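Local coordinates for protein Ent-copalyl diphosphate synthase (PDB 5BP8) that is a largely helical protein of the terpene cyclase superfamily, with a domain that probably forms an alpha/alpha barrel like the C-terminal domain of squalene-hopene cyclases, at residues Asp33-Val38 against Gly52-Glu57; Ser77-Leu82 against Ala136-Arg141; Trp383-Gln388 against Pro419-Ala424; Cys409-Ala414 against Val456-Arg461. All blocks are in the same frame, centred on the assembly; numbering follows the deposited sequence. Where two conformers were deposited one is given.

Contact 1. Residues Asp33-Val38 against Gly52-Glu57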
loop_
_atom_site.group_PDB
_atom_site.type_symbol
_atom_site.label_atom_id
_atom_site.label_comp_id
_atom_site.label_asym_id
_atom_site.label_seq_id
_atom_site.Cartn_x
_atom_site.Cartn_y
_atom_site.Cartn_z
ATOM N N ASP A 33 -10.055 -6.948 -1.285
ATOM C CA ASP A 33 -9.883 -8.329 -0.840
ATOM C C ASP A 33 -11.113 -8.804 -0.079
ATOM O O ASP A 33 -11.405 -9.992 -0.052
ATOM C CB ASP A 33 -8.640 -8.564 0.046
ATOM C CG ASP A 33 -7.435 -9.090 -0.735
ATOM O OD1 ASP A 33 -7.096 -8.526 -1.795
ATOM O OD2 ASP A 33 -6.774 -10.030 -0.265
ATOM N N THR A 34 -11.810 -7.905 0.588
ATOM C CA THR A 34 -13.017 -8.304 1.281
ATOM C C THR A 34 -14.000 -8.918 0.278
ATOM O O THR A 34 -14.604 -10.005 0.535
ATOM C CB THR A 34 -13.634 -7.086 2.024
ATOM O OG1 THR A 34 -12.715 -6.606 3.010
ATOM C CG2 THR A 34 -14.912 -7.468 2.685
ATOM N N ALA A 35 -14.159 -8.247 -0.865
ATOM C CA ALA A 35 -14.977 -8.771 -1.950
ATOM C C ALA A 35 -14.400 -10.078 -2.542
ATOM O O ALA A 35 -15.154 -11.038 -2.809
ATOM C CB ALA A 35 -15.155 -7.726 -3.033
ATOM N N ARG A 36 -13.081 -10.132 -2.735
ATOM C CA ARG A 36 -12.471 -11.365 -3.217
ATOM C C ARG A 36 -12.817 -12.557 -2.295
ATOM O O ARG A 36 -13.099 -13.656 -2.806
ATOM C CB ARG A 36 -10.961 -11.255 -3.409
ATOM C CG ARG A 36 -10.492 -10.367 -4.574
ATOM C CD ARG A 36 -11.002 -10.789 -5.958
ATOM N NE ARG A 36 -12.367 -10.316 -6.141
ATOM C CZ ARG A 36 -13.355 -11.006 -6.693
ATOM N NH1 ARG A 36 -14.586 -10.479 -6.691
ATOM N NH2 ARG A 36 -13.139 -12.182 -7.277
ATOM N N LEU A 37 -12.794 -12.362 -0.969
ATOM C CA LEU A 37 -13.133 -13.459 -0.076
ATOM C C LEU A 37 -14.575 -13.870 -0.162
ATOM O O LEU A 37 -14.897 -15.072 -0.030
ATOM C CB LEU A 37 -12.706 -13.160 1.368
ATOM C CG LEU A 37 -11.193 -13.054 1.612
ATOM C CD1 LEU A 37 -10.911 -12.969 3.103
ATOM C CD2 LEU A 37 -10.438 -14.207 0.985
ATOM N N VAL A 38 -15.474 -12.893 -0.341
ATOM C CA VAL A 38 -16.884 -13.188 -0.569
ATOM C C VAL A 38 -17.031 -14.067 -1.804
ATOM O O VAL A 38 -17.805 -15.049 -1.818
ATOM C CB VAL A 38 -17.723 -11.896 -0.731
ATOM C CG1 VAL A 38 -19.102 -12.211 -1.261
ATOM C CG2 VAL A 38 -17.833 -11.164 0.596
ATOM N N GLY A 52 -21.911 -7.418 4.579
ATOM C CA GLY A 52 -22.340 -6.205 5.251
ATOM C C GLY A 52 -21.408 -5.048 4.980
ATOM O O GLY A 52 -21.851 -3.928 4.717
ATOM N N TYR A 53 -20.115 -5.325 5.021
ATOM C CA TYR A 53 -19.098 -4.305 4.765
ATOM C C TYR A 53 -19.221 -3.757 3.373
ATOM O O TYR A 53 -19.081 -2.517 3.163
ATOM C CB TYR A 53 -17.729 -4.907 5.038
ATOM C CG TYR A 53 -16.548 -4.023 4.756
ATOM C CD1 TYR A 53 -16.017 -3.186 5.743
ATOM C CD2 TYR A 53 -15.940 -4.050 3.535
ATOM C CE1 TYR A 53 -14.900 -2.381 5.491
ATOM C CE2 TYR A 53 -14.803 -3.258 3.294
ATOM C CZ TYR A 53 -14.311 -2.431 4.279
ATOM O OH TYR A 53 -13.211 -1.628 4.025
ATOM N N LEU A 54 -19.395 -4.650 2.396
ATOM C CA LEU A 54 -19.590 -4.220 1.021
ATOM C C LEU A 54 -20.820 -3.315 0.908
ATOM O O LEU A 54 -20.752 -2.272 0.284
ATOM C CB LEU A 54 -19.718 -5.398 0.059
ATOM C CG LEU A 54 -18.467 -6.285 -0.071
ATOM C CD1 LEU A 54 -18.715 -7.417 -1.050
ATOM C CD2 LEU A 54 -17.237 -5.480 -0.489
ATOM N N ALA A 55 -21.937 -3.713 1.504
ATOM C CA ALA A 55 -23.137 -2.869 1.471
ATOM C C ALA A 55 -22.910 -1.493 2.118
ATOM O O ALA A 55 -23.352 -0.456 1.585
ATOM C CB ALA A 55 -24.296 -3.584 2.158
ATOM N N LYS A 56 -22.270 -1.476 3.286
ATOM C CA LYS A 56 -21.979 -0.220 4.023
ATOM C C LYS A 56 -21.031 0.684 3.259
ATOM O O LYS A 56 -21.197 1.901 3.256
ATOM C CB LYS A 56 -21.354 -0.518 5.398
ATOM C CG LYS A 56 -20.841 0.709 6.156
ATOM C CD LYS A 56 -20.158 0.344 7.469
ATOM C CE LYS A 56 -19.573 1.588 8.120
ATOM N NZ LYS A 56 -18.592 1.289 9.206
ATOM N N GLU A 57 -20.035 0.104 2.611
ATOM C CA GLU A 57 -18.946 0.928 2.033
ATOM C C GLU A 57 -19.247 1.503 0.654
ATOM O O GLU A 57 -18.493 2.367 0.159
ATOM C CB GLU A 57 -17.648 0.136 2.010
ATOM C CG GLU A 57 -17.143 -0.173 3.400
ATOM C CD GLU A 57 -16.558 1.025 4.110
ATOM O OE1 GLU A 57 -15.967 1.890 3.423
ATOM O OE2 GLU A 57 -16.657 1.073 5.341
#

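Contact 2. Residues Ser77-Leu82 against Ala136-Arg141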
loop_
_atom_site.group_PDB
_atom_site.type_symbol
_atom_site.label_atom_id
_atom_site.label_comp_id
_atom_site.label_asym_id
_atom_site.label_seq_id
_atom_site.Cartn_x
_atom_site.Cartn_y
_atom_site.Cartn_z
ATOM N N SER A 77 -14.315 -5.624 -8.166
ATOM C CA SER A 77 -14.251 -6.706 -7.198
ATOM C C SER A 77 -15.583 -6.899 -6.466
ATOM O O SER A 77 -16.056 -8.014 -6.318
ATOM C CB SER A 77 -13.144 -6.451 -6.182
ATOM O OG SER A 77 -12.914 -7.613 -5.405
ATOM N N ALA A 78 -16.179 -5.796 -6.020
ATOM C CA ALA A 78 -17.459 -5.847 -5.303
ATOM C C ALA A 78 -18.601 -6.368 -6.164
ATOM O O ALA A 78 -19.382 -7.269 -5.736
ATOM C CB ALA A 78 -17.800 -4.470 -4.751
ATOM N N VAL A 79 -18.703 -5.839 -7.378
ATOM C CA VAL A 79 -19.753 -6.276 -8.292
ATOM C C VAL A 79 -19.626 -7.768 -8.628
ATOM O O VAL A 79 -20.629 -8.542 -8.563
ATOM C CB VAL A 79 -19.794 -5.393 -9.558
ATOM C CG1 VAL A 79 -20.668 -6.006 -10.648
ATOM C CG2 VAL A 79 -20.245 -3.985 -9.203
ATOM N N GLU A 80 -18.404 -8.201 -8.938
ATOM C CA GLU A 80 -18.195 -9.613 -9.227
ATOM C C GLU A 80 -18.590 -10.483 -8.023
ATOM O O GLU A 80 -19.275 -11.528 -8.199
ATOM C CB GLU A 80 -16.752 -9.887 -9.650
ATOM C CG GLU A 80 -16.564 -11.243 -10.333
ATOM C CD GLU A 80 -16.498 -12.414 -9.381
ATOM O OE1 GLU A 80 -16.075 -12.243 -8.200
ATOM O OE2 GLU A 80 -16.884 -13.536 -9.810
ATOM N N ALA A 81 -18.196 -10.064 -6.816
ATOM C CA ALA A 81 -18.509 -10.815 -5.601
ATOM C C ALA A 81 -20.011 -10.889 -5.382
ATOM O O ALA A 81 -20.556 -11.971 -5.032
ATOM C CB ALA A 81 -17.835 -10.213 -4.403
ATOM N N LEU A 82 -20.702 -9.772 -5.584
ATOM C CA LEU A 82 -22.152 -9.765 -5.391
ATOM C C LEU A 82 -22.874 -10.644 -6.399
ATOM O O LEU A 82 -23.807 -11.378 -6.019
ATOM C CB LEU A 82 -22.730 -8.340 -5.385
ATOM C CG LEU A 82 -22.292 -7.476 -4.180
ATOM C CD1 LEU A 82 -22.595 -6.000 -4.427
ATOM C CD2 LEU A 82 -22.937 -7.947 -2.874
ATOM N N ALA A 136 -14.134 -10.012 -17.044
ATOM C CA ALA A 136 -14.544 -11.258 -17.704
ATOM C C ALA A 136 -15.479 -12.076 -16.813
ATOM O O ALA A 136 -16.480 -12.602 -17.305
ATOM C CB ALA A 136 -13.333 -12.100 -18.120
ATOM N N ASP A 137 -15.200 -12.157 -15.509
ATOM C CA ASP A 137 -16.085 -12.922 -14.616
ATOM C C ASP A 137 -17.440 -12.243 -14.472
ATOM O O ASP A 137 -18.475 -12.920 -14.435
ATOM C CB ASP A 137 -15.445 -13.139 -13.241
ATOM C CG ASP A 137 -14.411 -14.276 -13.242
ATOM O OD1 ASP A 137 -14.422 -15.108 -14.184
ATOM O OD2 ASP A 137 -13.630 -14.366 -12.275
ATOM N N ILE A 138 -17.438 -10.916 -14.415
ATOM C CA ILE A 138 -18.707 -10.160 -14.386
ATOM C C ILE A 138 -19.528 -10.467 -15.640
ATOM O O ILE A 138 -20.698 -10.833 -15.556
ATOM C CB ILE A 138 -18.475 -8.648 -14.255
ATOM C CG1 ILE A 138 -17.960 -8.340 -12.840
ATOM C CG2 ILE A 138 -19.779 -7.876 -14.532
ATOM C CD1 ILE A 138 -17.418 -6.928 -12.694
ATOM N N ASN A 139 -18.897 -10.403 -16.800
ATOM C CA ASN A 139 -19.624 -10.668 -18.023
ATOM C C ASN A 139 -20.169 -12.095 -18.083
ATOM O O ASN A 139 -21.285 -12.303 -18.539
ATOM C CB ASN A 139 -18.778 -10.323 -19.248
ATOM C CG ASN A 139 -18.720 -8.845 -19.476
ATOM O OD1 ASN A 139 -19.697 -8.137 -19.191
ATOM N ND2 ASN A 139 -17.594 -8.350 -19.990
ATOM N N THR A 140 -19.414 -13.050 -17.563
ATOM C CA THR A 140 -19.902 -14.421 -17.450
ATOM C C THR A 140 -21.145 -14.506 -16.588
ATOM O O THR A 140 -22.149 -15.159 -16.976
ATOM C CB THR A 140 -18.776 -15.351 -16.945
ATOM O OG1 THR A 140 -17.737 -15.348 -17.932
ATOM C CG2 THR A 140 -19.267 -16.753 -16.746
ATOM N N ARG A 141 -21.114 -13.839 -15.434
ATOM C CA ARG A 141 -22.263 -13.825 -14.541
ATOM C C ARG A 141 -23.469 -13.122 -15.160
ATOM O O ARG A 141 -24.596 -13.574 -14.980
ATOM C CB ARG A 141 -21.933 -13.162 -13.210
ATOM C CG ARG A 141 -20.834 -13.853 -12.427
ATOM C CD ARG A 141 -21.319 -15.085 -11.732
ATOM N NE ARG A 141 -20.220 -15.685 -10.978
ATOM C CZ ARG A 141 -20.268 -16.900 -10.434
ATOM N NH1 ARG A 141 -21.366 -17.667 -10.553
ATOM N NH2 ARG A 141 -19.203 -17.359 -9.780
#

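Contact 3. Residues Trp383-Gln388 against Pro419-Ala424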
loop_
_atom_site.group_PDB
_atom_site.type_symbol
_atom_site.label_atom_id
_atom_site.label_comp_id
_atom_site.label_asym_id
_atom_site.label_seq_id
_atom_site.Cartn_x
_atom_site.Cartn_y
_atom_site.Cartn_z
ATOM N N TRP A 383 19.477 12.318 -10.433
ATOM C CA TRP A 383 18.233 11.783 -10.934
ATOM C C TRP A 383 17.009 12.338 -10.192
ATOM O O TRP A 383 16.019 12.687 -10.839
ATOM C CB TRP A 383 18.274 10.257 -10.833
ATOM C CG TRP A 383 17.164 9.585 -11.501
ATOM C CD1 TRP A 383 17.050 9.273 -12.812
ATOM C CD2 TRP A 383 15.965 9.129 -10.869
ATOM N NE1 TRP A 383 15.860 8.636 -13.043
ATOM C CE2 TRP A 383 15.168 8.547 -11.862
ATOM C CE3 TRP A 383 15.500 9.166 -9.555
ATOM C CZ2 TRP A 383 13.917 7.983 -11.587
ATOM C CZ3 TRP A 383 14.250 8.602 -9.278
ATOM C CH2 TRP A 383 13.481 8.036 -10.291
ATOM N N LEU A 384 17.064 12.405 -8.864
ATOM C CA LEU A 384 15.937 12.953 -8.089
ATOM C C LEU A 384 15.692 14.398 -8.438
ATOM O O LEU A 384 14.565 14.824 -8.643
ATOM C CB LEU A 384 16.165 12.834 -6.591
ATOM C CG LEU A 384 16.083 11.418 -6.017
ATOM C CD1 LEU A 384 16.553 11.441 -4.583
ATOM C CD2 LEU A 384 14.645 10.931 -6.109
ATOM N N LEU A 385 16.773 15.167 -8.516
ATOM C CA LEU A 385 16.671 16.540 -8.977
ATOM C C LEU A 385 16.064 16.679 -10.373
ATOM O O LEU A 385 15.198 17.529 -10.579
ATOM C CB LEU A 385 18.062 17.204 -8.917
ATOM C CG LEU A 385 18.582 17.272 -7.478
ATOM C CD1 LEU A 385 20.088 17.638 -7.396
ATOM C CD2 LEU A 385 17.738 18.264 -6.703
ATOM N N ASP A 386 16.469 15.828 -11.306
ATOM C CA ASP A 386 15.975 15.908 -12.667
ATOM C C ASP A 386 14.494 15.478 -12.784
ATOM O O ASP A 386 13.814 15.863 -13.725
ATOM C CB ASP A 386 16.844 15.041 -13.582
ATOM C CG ASP A 386 18.316 15.473 -13.592
ATOM O OD1 ASP A 386 19.131 14.708 -14.147
ATOM O OD2 ASP A 386 18.666 16.545 -13.037
ATOM N N ASN A 387 14.017 14.665 -11.835
ATOM C CA ASN A 387 12.633 14.187 -11.854
ATOM C C ASN A 387 11.646 14.987 -11.012
ATOM O O ASN A 387 10.462 14.621 -10.951
ATOM C CB ASN A 387 12.593 12.702 -11.497
ATOM C CG ASN A 387 13.009 11.845 -12.672
ATOM O OD1 ASN A 387 12.187 11.478 -13.502
ATOM N ND2 ASN A 387 14.296 11.558 -12.774
ATOM N N GLN A 388 12.112 16.082 -10.396
ATOM C CA GLN A 388 11.237 17.015 -9.702
ATOM C C GLN A 388 10.335 17.696 -10.731
ATOM O O GLN A 388 10.810 18.128 -11.786
ATOM C CB GLN A 388 12.020 18.091 -8.937
ATOM C CG GLN A 388 11.167 18.977 -8.025
ATOM C CD GLN A 388 11.983 19.924 -7.157
ATOM O OE1 GLN A 388 13.083 20.298 -7.528
ATOM N NE2 GLN A 388 11.438 20.339 -6.009
ATOM N N PRO A 419 24.802 20.782 -1.301
ATOM C CA PRO A 419 24.344 22.138 -1.646
ATOM C C PRO A 419 23.750 22.305 -3.073
ATOM O O PRO A 419 22.888 23.153 -3.301
ATOM C CB PRO A 419 25.600 23.013 -1.431
ATOM C CG PRO A 419 26.512 22.196 -0.564
ATOM C CD PRO A 419 26.196 20.750 -0.792
ATOM N N SER A 420 24.168 21.471 -4.018
ATOM C CA SER A 420 23.596 21.570 -5.366
ATOM C C SER A 420 22.097 21.284 -5.363
ATOM O O SER A 420 21.380 21.733 -6.268
ATOM C CB SER A 420 24.313 20.615 -6.345
ATOM O OG SER A 420 23.983 19.250 -6.090
ATOM N N ALA A 421 21.636 20.539 -4.343
ATOM C CA ALA A 421 20.245 20.092 -4.254
ATOM C C ALA A 421 19.339 20.993 -3.420
ATOM O O ALA A 421 18.112 20.749 -3.350
ATOM C CB ALA A 421 20.194 18.662 -3.711
ATOM N N ARG A 422 19.896 22.057 -2.846
ATOM C CA ARG A 422 19.142 22.921 -1.919
ATOM C C ARG A 422 18.032 23.751 -2.610
ATOM O O ARG A 422 17.012 24.064 -1.986
ATOM C CB ARG A 422 20.089 23.858 -1.144
ATOM C CG ARG A 422 19.419 24.704 -0.060
ATOM C CD ARG A 422 18.832 23.849 1.067
ATOM N NE ARG A 422 17.576 24.397 1.597
ATOM C CZ ARG A 422 16.936 23.941 2.678
ATOM N NH1 ARG A 422 17.408 22.903 3.392
ATOM N NH2 ARG A 422 15.801 24.539 3.048
ATOM N N ALA A 423 18.240 24.114 -3.877
ATOM C CA ALA A 423 17.220 24.847 -4.640
ATOM C C ALA A 423 15.934 24.016 -4.740
ATOM O O ALA A 423 14.825 24.533 -4.578
ATOM C CB ALA A 423 17.723 25.180 -6.037
ATOM N N ALA A 424 16.110 22.740 -5.047
ATOM C CA ALA A 424 14.994 21.813 -5.185
ATOM C C ALA A 424 14.225 21.636 -3.876
ATOM O O ALA A 424 12.984 21.569 -3.854
ATOM C CB ALA A 424 15.499 20.481 -5.682
#

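Contact 4. Residues Cys409-Ala414 against Val456-Arg461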
loop_
_atom_site.group_PDB
_atom_site.type_symbol
_atom_site.label_atom_id
_atom_site.label_comp_id
_atom_site.label_asym_id
_atom_site.label_seq_id
_atom_site.Cartn_x
_atom_site.Cartn_y
_atom_site.Cartn_z
ATOM N N CYS A 409 11.455 12.623 -1.213
ATOM C CA CYS A 409 12.527 13.107 -2.073
ATOM C C CYS A 409 13.194 14.332 -1.518
ATOM O O CYS A 409 14.434 14.407 -1.507
ATOM C CB CYS A 409 12.000 13.378 -3.480
ATOM S SG CYS A 409 11.493 11.867 -4.303
ATOM N N ALA A 410 12.408 15.292 -1.044
ATOM C CA ALA A 410 13.001 16.530 -0.486
ATOM C C ALA A 410 13.782 16.254 0.795
ATOM O O ALA A 410 14.828 16.875 1.025
ATOM C CB ALA A 410 11.946 17.576 -0.227
ATOM N N LEU A 411 13.290 15.342 1.632
ATOM C CA LEU A 411 13.968 15.061 2.897
ATOM C C LEU A 411 15.261 14.280 2.703
ATOM O O LEU A 411 16.217 14.487 3.449
ATOM C CB LEU A 411 13.056 14.305 3.870
ATOM C CG LEU A 411 11.930 15.191 4.440
ATOM C CD1 LEU A 411 10.891 14.342 5.165
ATOM C CD2 LEU A 411 12.506 16.303 5.313
ATOM N N ALA A 412 15.283 13.389 1.715
ATOM C CA ALA A 412 16.490 12.655 1.359
ATOM C C ALA A 412 17.524 13.642 0.790
ATOM O O ALA A 412 18.702 13.617 1.184
ATOM C CB ALA A 412 16.164 11.582 0.337
ATOM N N LEU A 413 17.082 14.489 -0.127
ATOM C CA LEU A 413 17.973 15.499 -0.731
ATOM C C LEU A 413 18.472 16.545 0.264
ATOM O O LEU A 413 19.605 17.044 0.125
ATOM C CB LEU A 413 17.298 16.188 -1.899
ATOM C CG LEU A 413 17.197 15.384 -3.191
ATOM C CD1 LEU A 413 16.149 16.038 -4.082
ATOM C CD2 LEU A 413 18.520 15.240 -3.931
ATOM N N ALA A 414 17.644 16.907 1.239
ATOM C CA ALA A 414 18.025 17.891 2.251
ATOM C C ALA A 414 19.200 17.386 3.101
ATOM O O ALA A 414 20.142 18.124 3.388
ATOM C CB ALA A 414 16.839 18.238 3.138
ATOM N N VAL A 456 4.298 18.690 7.545
ATOM C CA VAL A 456 4.858 19.279 8.765
ATOM C C VAL A 456 6.333 18.850 8.929
ATOM O O VAL A 456 7.217 19.702 9.202
ATOM C CB VAL A 456 4.018 18.926 10.008
ATOM C CG1 VAL A 456 4.765 19.243 11.291
ATOM C CG2 VAL A 456 2.690 19.662 9.964
ATOM N N GLN A 457 6.604 17.564 8.723
ATOM C CA GLN A 457 7.978 17.053 8.763
ATOM C C GLN A 457 8.881 17.725 7.750
ATOM O O GLN A 457 9.992 18.137 8.100
ATOM C CB GLN A 457 8.040 15.565 8.485
ATOM C CG GLN A 457 7.473 14.706 9.584
ATOM C CD GLN A 457 7.698 13.235 9.313
ATOM O OE1 GLN A 457 8.825 12.814 9.001
ATOM N NE2 GLN A 457 6.631 12.440 9.441
ATOM N N LEU A 458 8.415 17.827 6.501
ATOM C CA LEU A 458 9.176 18.477 5.442
ATOM C C LEU A 458 9.553 19.887 5.853
ATOM O O LEU A 458 10.727 20.280 5.753
ATOM C CB LEU A 458 8.385 18.511 4.130
ATOM C CG LEU A 458 9.026 19.224 2.934
ATOM C CD1 LEU A 458 10.455 18.777 2.706
ATOM C CD2 LEU A 458 8.217 19.015 1.657
ATOM N N LEU A 459 8.557 20.664 6.294
ATOM C CA LEU A 459 8.783 22.065 6.637
ATOM C C LEU A 459 9.725 22.230 7.827
ATOM O O LEU A 459 10.638 23.073 7.785
ATOM C CB LEU A 459 7.458 22.775 6.913
ATOM C CG LEU A 459 6.523 22.965 5.712
ATOM C CD1 LEU A 459 5.168 23.482 6.176
ATOM C CD2 LEU A 459 7.114 23.908 4.678
HETATM N N MSE A 460 9.524 21.431 8.868
HETATM C CA MSE A 460 10.367 21.530 10.072
HETATM C C MSE A 460 11.771 21.039 9.826
HETATM O O MSE A 460 12.762 21.707 10.228
HETATM C CB MSE A 460 9.714 20.836 11.258
HETATM C CG MSE A 460 8.409 21.483 11.695
HETATM SE SE MSE A 460 8.638 23.325 12.368
HETATM C CE MSE A 460 8.801 24.458 10.796
ATOM N N ARG A 461 11.913 19.901 9.162
ATOM C CA ARG A 461 13.243 19.317 8.990
ATOM C C ARG A 461 14.129 20.086 8.003
ATOM O O ARG A 461 15.363 19.969 8.066
ATOM C CB ARG A 461 13.162 17.846 8.620
ATOM C CG ARG A 461 12.667 16.958 9.767
ATOM C CD ARG A 461 12.251 15.571 9.310
ATOM N NE ARG A 461 13.319 14.789 8.691
ATOM C CZ ARG A 461 13.144 13.568 8.173
ATOM N NH1 ARG A 461 11.950 12.966 8.198
ATOM N NH2 ARG A 461 14.155 12.950 7.619
#

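Contact 1. Residues Asp33-Val38 against Gly52-Glu57
Leu54 lies across from Ala35 and Val38, while the neighbouring Tyr53 ring meets Thr34. Together they close the helical hairpin formed by consecutive helices 31-40 and 47-57, consistent with an inner and outer helix pair of an alpha/alpha barrel. The axes of the two short segments run roughly antiparallel, at 138°, and approach to 10.2 Å. Leu54, with CG anti to its carbonyl carbon (chi1 -64°), lays both methyls on Ala35: CD2 sits 4.0 Å from Ala35 CB and CD1 scarcely farther, and CD1 also meets Val38 CG2 tip to tip at 4.2 Å. The Tyr53 side chain stands at about a right angle to that of Thr34, whose methyl CG2 reaches ring atom CD2 at 3.7 Å from an oblique direction. Thr34 thereby turns its methyl to the hairpin partner, while OG1, which also lies near the ring, is hydrogen-bonded to Ser30 O and Val253 N. No hydrogen bond links the two segments; their side chains meet by van der Waals packing. Ala35 and Val38 also touch Ala81 of helix 72-86, which packs against the same helix. The backbone O of Leu54 accepts a hydrogen bond from Trp64 NE1. Within helix 47-57, Glu57 CG lies 3.6 Å above the plane of the Tyr53 ring, over its centre.

Contact 2. Residues Ser77-Leu82 against Ala136-Arg141
Glu80 lays its aliphatic part over Asp137 and Ile138: its CG is 3.6 Å from Asp137 CB, and its CB is 3.7 Å from Ile138 CG1. The chain starts with CG anti to the backbone nitrogen and then bends about the CB-CG bond (chi2 -79°), which brings OE2 round toward the carboxylate of Asp137, the two carboxylate planes lying 50° apart. Those two acids would probably repel, with Glu80 OE2 4.2 Å from Asp137 OD2, but NH1 of Arg198 forms salt bridges to both atoms. Helices 72-86 and 127-144 run side by side in nearly the same direction, their short segments 34° apart with axes 9.2 Å distant, consistent with neighbouring inner helices of an alpha/alpha barrel. The apolar part of the contact is Val79 against Ile138, which meet at about a right angle, with CG1 of Val79 3.9 Å from CD1 of Ile138. Arg141 presents the edge of its guanidinium to Glu80 OE2, but at 4.1 Å from NE the pair falls short of a salt bridge. The other oxygen, Glu80 OE1, is taken by Arg36 NH1 and Ser39 OG, and OE2 also has Thr84 OG1.

Contact 3. Residues Trp383-Gln388 against Pro419-Ala424
Ala424 is pressed against both Leu385 and Gln388, and here the contact is tightest. Its CB lies 3.3 Å from Leu385 CD2, closer than usual for two carbons, and 3.0 Å from Gln388 OE1. The side chain of Gln388 is extended, with CG anti to the backbone nitrogen (chi1 -172°), and carries its amide to the start of helix 422-435, where NE2 donates to Ala424 O at 2.9 Å. That bond is fairly straight, 157° at the hydrogen, although the donor is tilted 28° from the carbonyl plane. NE2 also bonds Gly392 O, so two carbonyls fix the rotation of the buried amide. Packing is more ordinary where Leu385 CD1 touches buried Ala421 CB at 3.8 Å; both residues rest on Leu413 of helix 402-416. The loose side is the solvent end, where Leu385 is partly exposed and exposed Ser420 barely takes part, its OG 4.4 Å from Leu385 CD1. Trp394 completes the inner part: it touches Gln388, and its NE1 donates to Leu384 O near the end of helix 370-386. A glutamine reaching the next outer helix, followed by a glycine and a tryptophan that ties back to the preceding one, matches the QW motif of squalene-hopene cyclases and their relatives, which links successive outer helices of the alpha/alpha barrel.

Contact 4. Residues Cys409-Ala414 against Val456-Arg461
Leu411 and Ala410 supply the apolar side of the contact, facing Leu458. Among the apolar pairs Ala410 CB and Leu458 CD1 are closest, at 3.5 Å; the same CD1 lies 4.1 Å from Leu411 CD2. Leu458 gets there because its CG is anti to the backbone nitrogen (chi1 177°), carrying its end over toward Ala410. A second kind of contact is alkyl on guanidinium. Leu411 crosses Arg461 at about a right angle: its CD1 lies over one face of the planar group, 3.5 Å from NH1, while CD2 is 3.7 Å from Arg461 CB. The Arg461 guanidinium has a polar partner within its own helix: NH1 gives a weak, bent hydrogen bond to Gln457 OE1, 3.2 Å long, in the guanidinium plane. Helices 402-416 and 449-461 run nearly parallel, their short segments 22° apart with axes 10.0 Å distant, as neighbouring inner helices of the barrel would. Helix 422-435, the intervening one in sequence, touches both through Ala410 on Ala428 and Leu459 on Ala432. With no hydrogen bond between the segments, cohesion comes from buried methyl groups, and the partly exposed arginine covers Leu411 with its flat face, leaving the guanidinium edge to its polar neighbour.

In the fold
The contacts form two pairs on opposite sides of the chain's centre. Contacts 1 and 2, centres 13 Å apart, touch through helices 31-40 and 72-86: Arg36 NH1 reaches Glu80 OE1 at 2.8 Å in a salt bridge, and Arg36 NE probably bonds Ser77 OG. Contacts 3 and 4, also 13 Å between centres, interleave along the sequence and meet where Leu413 packs on Leu385 and Ala421. Between the pairs, centres lie 38 to 46 Å apart and nearest atoms about 25 to 31 Å, consistent with two separate helical barrels. Beside each pair a tryptophan donates to a backbone carbonyl of a helix that is probably on the outside, Trp64 to Leu54 O and Trp394 to Leu384 O, suggesting similar construction.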